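Local coordinates for protein metallocarboxypeptidase (Trypanosoma cruzi, PDB 3DWC) that probably removes single C-terminal amino acids other than proline from peptides, as a metal-dependent carboxypeptidase of the M32 family that carries cobalt here, at residues Glu198-Gln212 and Phe326-Val340. Residues are numbered along the deposited sequence; the frame is centred on the assembly and turned at random.
Sequences ETVLEPKGPFPVSKQ and FGDQPAFTSSNMKRV. With SO4 (sulfate ion), chain U.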
loop_
_atom_site.group_PDB
_atom_site.type_symbol
_atom_site.label_atom_id
_atom_site.label_comp_id
_atom_site.label_asym_id
_atom_site.label_seq_id
_atom_site.Cartn_x
_atom_site.Cartn_y
_atom_site.Cartn_z
ATOM N N GLU B 198 -2.605 48.846 -5.199
ATOM C CA GLU B 198 -1.659 48.397 -4.175
ATOM C C GLU B 198 -0.492 47.591 -4.767
ATOM O O GLU B 198 -0.685 46.728 -5.651
ATOM C CB GLU B 198 -2.354 47.528 -3.125
ATOM C CG GLU B 198 -3.265 48.293 -2.163
ATOM C CD GLU B 198 -3.770 47.411 -1.033
ATOM O OE1 GLU B 198 -3.858 46.173 -1.231
ATOM O OE2 GLU B 198 -4.084 47.959 0.058
ATOM N N THR B 199 0.704 47.848 -4.238
ATOM C CA THR B 199 1.892 47.084 -4.612
ATOM C C THR B 199 1.802 45.668 -4.062
ATOM O O THR B 199 1.445 45.473 -2.898
ATOM C CB THR B 199 3.195 47.703 -4.084
ATOM O OG1 THR B 199 3.325 49.052 -4.569
ATOM C CG2 THR B 199 4.418 46.843 -4.545
ATOM N N VAL B 200 2.088 44.702 -4.921
ATOM C CA VAL B 200 2.138 43.308 -4.554
ATOM C C VAL B 200 3.494 42.754 -5.045
ATOM O O VAL B 200 3.756 42.718 -6.238
ATOM C CB VAL B 200 0.969 42.499 -5.160
ATOM C CG1 VAL B 200 1.054 41.037 -4.722
ATOM C CG2 VAL B 200 -0.397 43.089 -4.751
ATOM N N LEU B 201 4.342 42.344 -4.102
ATOM C CA LEU B 201 5.620 41.715 -4.410
ATOM C C LEU B 201 5.398 40.201 -4.475
ATOM O O LEU B 201 4.945 39.572 -3.491
ATOM C CB LEU B 201 6.641 42.062 -3.351
ATOM C CG LEU B 201 6.774 43.540 -2.967
ATOM C CD1 LEU B 201 7.729 43.705 -1.798
ATOM C CD2 LEU B 201 7.246 44.391 -4.147
ATOM N N GLU B 202 5.681 39.631 -5.641
ATOM C CA GLU B 202 5.593 38.204 -5.822
ATOM C C GLU B 202 6.781 37.514 -5.164
ATOM O O GLU B 202 7.935 37.913 -5.358
ATOM C CB GLU B 202 5.574 37.818 -7.303
ATOM C CG GLU B 202 4.223 37.993 -7.952
ATOM C CD GLU B 202 3.181 37.090 -7.367
ATOM O OE1 GLU B 202 2.125 37.631 -6.985
ATOM O OE2 GLU B 202 3.411 35.846 -7.273
ATOM N N PRO B 203 6.505 36.466 -4.399
ATOM C CA PRO B 203 7.631 35.672 -3.908
ATOM C C PRO B 203 8.532 35.151 -5.039
ATOM O O PRO B 203 8.032 34.628 -6.044
ATOM C CB PRO B 203 6.941 34.534 -3.174
ATOM C CG PRO B 203 5.625 35.154 -2.730
ATOM C CD PRO B 203 5.216 35.950 -3.908
ATOM N N LYS B 204 9.845 35.297 -4.860
ATOM C CA LYS B 204 10.831 34.812 -5.843
ATOM C C LYS B 204 11.503 33.480 -5.484
ATOM O O LYS B 204 12.141 33.350 -4.456
ATOM C CB LYS B 204 11.880 35.903 -6.066
ATOM C CG LYS B 204 11.291 37.117 -6.823
ATOM C CD LYS B 204 11.702 38.451 -6.227
ATOM C CE LYS B 204 11.743 39.601 -7.283
ATOM N NZ LYS B 204 13.153 39.786 -7.736
ATOM N N GLY B 205 11.352 32.486 -6.349
ATOM C CA GLY B 205 12.009 31.193 -6.185
ATOM C C GLY B 205 13.459 31.167 -6.667
ATOM O O GLY B 205 14.000 32.194 -7.072
ATOM N N PRO B 206 14.106 29.986 -6.621
ATOM C CA PRO B 206 13.575 28.691 -6.198
ATOM C C PRO B 206 13.238 28.566 -4.716
ATOM O O PRO B 206 13.839 29.231 -3.857
ATOM C CB PRO B 206 14.672 27.685 -6.586
ATOM C CG PRO B 206 15.868 28.499 -6.949
ATOM C CD PRO B 206 15.494 29.906 -7.122
ATOM N N PHE B 207 12.229 27.736 -4.448
ATOM C CA PHE B 207 11.860 27.302 -3.117
ATOM C C PHE B 207 12.133 25.798 -3.057
ATOM O O PHE B 207 11.355 25.004 -3.591
ATOM C CB PHE B 207 10.381 27.612 -2.874
ATOM C CG PHE B 207 10.057 29.077 -3.015
ATOM C CD1 PHE B 207 9.298 29.532 -4.077
ATOM C CD2 PHE B 207 10.587 30.006 -2.124
ATOM C CE1 PHE B 207 9.035 30.870 -4.223
ATOM C CE2 PHE B 207 10.325 31.354 -2.277
ATOM C CZ PHE B 207 9.542 31.779 -3.324
ATOM N N PRO B 208 13.257 25.393 -2.431
ATOM C CA PRO B 208 13.620 23.982 -2.479
ATOM C C PRO B 208 12.521 23.068 -1.953
ATOM O O PRO B 208 11.885 23.350 -0.916
ATOM C CB PRO B 208 14.889 23.902 -1.600
ATOM C CG PRO B 208 15.461 25.261 -1.670
ATOM C CD PRO B 208 14.227 26.157 -1.636
ATOM N N VAL B 209 12.296 21.992 -2.686
ATOM C CA VAL B 209 11.171 21.119 -2.433
ATOM C C VAL B 209 11.258 20.477 -1.054
ATOM O O VAL B 209 10.217 20.199 -0.443
ATOM C CB VAL B 209 11.070 20.057 -3.541
ATOM C CG1 VAL B 209 10.143 18.935 -3.109
ATOM C CG2 VAL B 209 10.554 20.706 -4.833
ATOM N N SER B 210 12.478 20.202 -0.584
ATOM C CA SER B 210 12.718 19.699 0.785
ATOM C C SER B 210 12.310 20.704 1.866
ATOM O O SER B 210 11.762 20.326 2.907
ATOM C CB SER B 210 14.181 19.263 0.996
ATOM O OG SER B 210 15.089 20.377 1.098
ATOM N N LYS B 211 12.566 21.976 1.624
ATOM C CA LYS B 211 12.176 22.998 2.591
ATOM C C LYS B 211 10.639 23.212 2.549
ATOM O O LYS B 211 9.991 23.439 3.585
ATOM C CB LYS B 211 12.965 24.288 2.322
ATOM C CG LYS B 211 14.514 24.140 2.533
ATOM C CD LYS B 211 15.259 25.409 2.118
ATOM C CE LYS B 211 16.777 25.228 1.952
ATOM N NZ LYS B 211 17.503 25.860 3.020
ATOM N N GLN B 212 10.056 23.102 1.352
ATOM C CA GLN B 212 8.575 23.105 1.198
ATOM C C GLN B 212 7.893 21.984 1.963
ATOM O O GLN B 212 6.861 22.181 2.613
ATOM C CB GLN B 212 8.208 22.995 -0.278
ATOM C CG GLN B 212 8.468 24.283 -1.002
ATOM C CD GLN B 212 7.798 24.324 -2.347
ATOM O OE1 GLN B 212 6.584 24.174 -2.452
ATOM N NE2 GLN B 212 8.584 24.553 -3.384
ATOM N N PHE B 326 12.736 29.539 4.139
ATOM C CA PHE B 326 13.271 29.841 2.788
ATOM C C PHE B 326 14.318 30.915 2.793
ATOM O O PHE B 326 15.043 31.056 1.808
ATOM C CB PHE B 326 12.148 30.271 1.818
ATOM C CG PHE B 326 11.078 29.224 1.624
ATOM C CD1 PHE B 326 11.390 27.931 1.225
ATOM C CD2 PHE B 326 9.777 29.527 1.821
ATOM C CE1 PHE B 326 10.384 26.986 1.077
ATOM C CE2 PHE B 326 8.796 28.575 1.656
ATOM C CZ PHE B 326 9.101 27.335 1.300
ATOM N N GLY B 327 14.422 31.678 3.881
ATOM C CA GLY B 327 15.340 32.806 3.923
ATOM C C GLY B 327 14.582 34.073 3.599
ATOM O O GLY B 327 13.560 34.023 2.893
ATOM N N ASP B 328 15.053 35.208 4.125
ATOM C CA ASP B 328 14.322 36.462 3.984
ATOM C C ASP B 328 14.321 37.021 2.557
ATOM O O ASP B 328 15.335 36.949 1.834
ATOM C CB ASP B 328 14.892 37.562 4.901
ATOM C CG ASP B 328 13.836 38.586 5.341
ATOM O OD1 ASP B 328 14.183 39.435 6.168
ATOM O OD2 ASP B 328 12.660 38.539 4.906
ATOM N N GLN B 329 13.196 37.631 2.194
ATOM C CA GLN B 329 13.104 38.426 0.979
ATOM C C GLN B 329 11.956 39.379 1.172
ATOM O O GLN B 329 11.133 39.138 2.030
ATOM C CB GLN B 329 12.912 37.556 -0.271
ATOM C CG GLN B 329 11.810 36.524 -0.209
ATOM C CD GLN B 329 11.530 35.920 -1.564
ATOM O OE1 GLN B 329 10.757 36.481 -2.341
ATOM N NE2 GLN B 329 12.142 34.766 -1.855
ATOM N N PRO B 330 11.920 40.489 0.408
ATOM C CA PRO B 330 10.931 41.556 0.570
ATOM C C PRO B 330 9.467 41.108 0.531
ATOM O O PRO B 330 8.663 41.613 1.294
ATOM C CB PRO B 330 11.261 42.493 -0.600
ATOM C CG PRO B 330 12.706 42.302 -0.805
ATOM C CD PRO B 330 12.905 40.842 -0.639
ATOM N N ALA B 331 9.147 40.128 -0.306
ATOM C CA ALA B 331 7.793 39.567 -0.389
ATOM C C ALA B 331 7.270 39.021 0.932
ATOM O O ALA B 331 6.053 38.937 1.104
ATOM C CB ALA B 331 7.743 38.437 -1.461
ATOM N N PHE B 332 8.177 38.620 1.839
ATOM C CA PHE B 332 7.807 37.884 3.069
ATOM C C PHE B 332 7.466 38.771 4.273
ATOM O O PHE B 332 8.156 38.759 5.318
ATOM C CB PHE B 332 8.902 36.905 3.484
ATOM C CG PHE B 332 9.123 35.746 2.536
ATOM C CD1 PHE B 332 8.199 35.393 1.541
ATOM C CD2 PHE B 332 10.265 34.977 2.673
ATOM C CE1 PHE B 332 8.420 34.341 0.718
ATOM C CE2 PHE B 332 10.498 33.889 1.823
ATOM C CZ PHE B 332 9.556 33.575 0.832
ATOM N N THR B 333 6.414 39.560 4.112
ATOM C CA THR B 333 5.881 40.381 5.197
ATOM C C THR B 333 4.420 39.974 5.284
ATOM O O THR B 333 3.877 39.494 4.315
ATOM C CB THR B 333 5.937 41.856 4.888
ATOM O OG1 THR B 333 5.024 42.144 3.824
ATOM C CG2 THR B 333 7.378 42.340 4.546
ATOM N N SER B 334 3.769 40.160 6.413
ATOM C CA SER B 334 2.382 39.708 6.524
ATOM C C SER B 334 1.418 40.500 5.659
ATOM O O SER B 334 0.433 39.962 5.162
ATOM C CB SER B 334 1.909 39.723 7.976
ATOM O OG SER B 334 1.939 41.026 8.496
ATOM N N SER B 335 1.662 41.796 5.529
ATOM C CA SER B 335 0.831 42.612 4.657
ATOM C C SER B 335 0.973 42.203 3.175
ATOM O O SER B 335 -0.018 42.082 2.440
ATOM C CB SER B 335 1.202 44.101 4.832
ATOM O OG SER B 335 0.758 44.869 3.706
ATOM N N ASN B 336 2.193 41.988 2.716
ATOM C CA ASN B 336 2.350 41.574 1.330
ATOM C C ASN B 336 1.828 40.154 1.076
ATOM O O ASN B 336 1.158 39.925 0.078
ATOM C CB ASN B 336 3.798 41.671 0.857
ATOM C CG ASN B 336 3.924 41.314 -0.593
ATOM O OD1 ASN B 336 3.552 42.120 -1.434
ATOM N ND2 ASN B 336 4.391 40.094 -0.906
ATOM N N MET B 337 2.062 39.208 1.985
ATOM C CA MET B 337 1.558 37.872 1.746
ATOM C C MET B 337 0.045 37.805 1.736
ATOM O O MET B 337 -0.540 36.991 1.040
ATOM C CB MET B 337 2.145 36.855 2.712
ATOM C CG MET B 337 3.631 36.599 2.467
ATOM S SD MET B 337 4.023 36.013 0.818
ATOM C CE MET B 337 2.857 34.673 0.729
ATOM N N LYS B 338 -0.606 38.611 2.551
ATOM C CA LYS B 338 -2.058 38.724 2.450
ATOM C C LYS B 338 -2.500 39.154 1.045
ATOM O O LYS B 338 -3.490 38.666 0.505
ATOM C CB LYS B 338 -2.594 39.694 3.501
ATOM C CG LYS B 338 -4.100 39.837 3.463
ATOM C CD LYS B 338 -4.570 40.735 4.607
ATOM C CE LYS B 338 -5.913 41.344 4.334
ATOM N NZ LYS B 338 -6.282 42.286 5.486
ATOM N N ARG B 339 -1.754 40.065 0.446
ATOM C CA ARG B 339 -2.107 40.583 -0.878
ATOM C C ARG B 339 -1.937 39.535 -1.943
ATOM O O ARG B 339 -2.761 39.437 -2.838
ATOM C CB ARG B 339 -1.307 41.837 -1.203
ATOM C CG ARG B 339 -2.059 43.061 -0.828
ATOM C CD ARG B 339 -1.412 43.985 0.144
ATOM N NE ARG B 339 -0.675 45.044 -0.469
ATOM C CZ ARG B 339 -0.465 46.267 0.026
ATOM N NH1 ARG B 339 -0.978 46.698 1.173
ATOM N NH2 ARG B 339 0.276 47.093 -0.678
ATOM N N VAL B 340 -0.882 38.732 -1.813
ATOM C CA VAL B 340 -0.634 37.588 -2.689
ATOM C C VAL B 340 -1.747 36.508 -2.523
ATOM O O VAL B 340 -2.381 36.105 -3.480
ATOM C CB VAL B 340 0.773 36.973 -2.386
ATOM C CG1 VAL B 340 0.976 35.622 -3.133
ATOM C CG2 VAL B 340 1.888 37.987 -2.696
HETATM S S SO4 U . 1.029 50.452 -1.361
HETATM O O1 SO4 U . 2.101 50.869 -0.445
HETATM O O2 SO4 U . 0.626 51.572 -2.215
HETATM O O3 SO4 U . 1.499 49.372 -2.221
HETATM O O4 SO4 U . -0.127 50.019 -0.576
HETATM O O HOH W 1 3.225 44.616 -0.851
#
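Asn336 and Gln329 each read both polar backbone atoms of one residue in the linker 198-208, a worked example of how an amide side chain can stand in for a neighbouring strand. With CG anti to its own N (chi1 -177°), Asn336 accepts from Leu201 N at OD1 (2.8 Å) and donates through ND2 to a lone pair of Leu201 O (2.7 Å). Its second N-H goes to Ala331 O, fixing the rotation of the amide, while a water links OD1 to Thr199 O. Gln329 repeats the pattern three residues on: Lys204 N points almost straight (175°) at OE1, 2.9 Å away, and NE2 returns a bond to Lys204 O.

Between the two amides, Pro203 packs against Ala331, Met337 and Val340. At one end, the edge of Phe207 meets the face of Phe326, centroids 5.1 Å apart, while CE2 of Phe207 touches Phe332 CZ. At the other, Arg339 grips Thr199 O side-on through NE (3.3 Å) and NH2 (3.0 Å). OE1 of Glu198 lies over one face of the Arg339 guanidinium, planes 17° apart, a salt bridge of charge alone. NH2 also donates to a sulfate, probably from the crystallisation liquor, that Thr199 N holds too.

Because most of these bonds engage main-chain atoms, the linker joining helices 168-196 and 209-222 is held to the 326-340 region largely through its backbone.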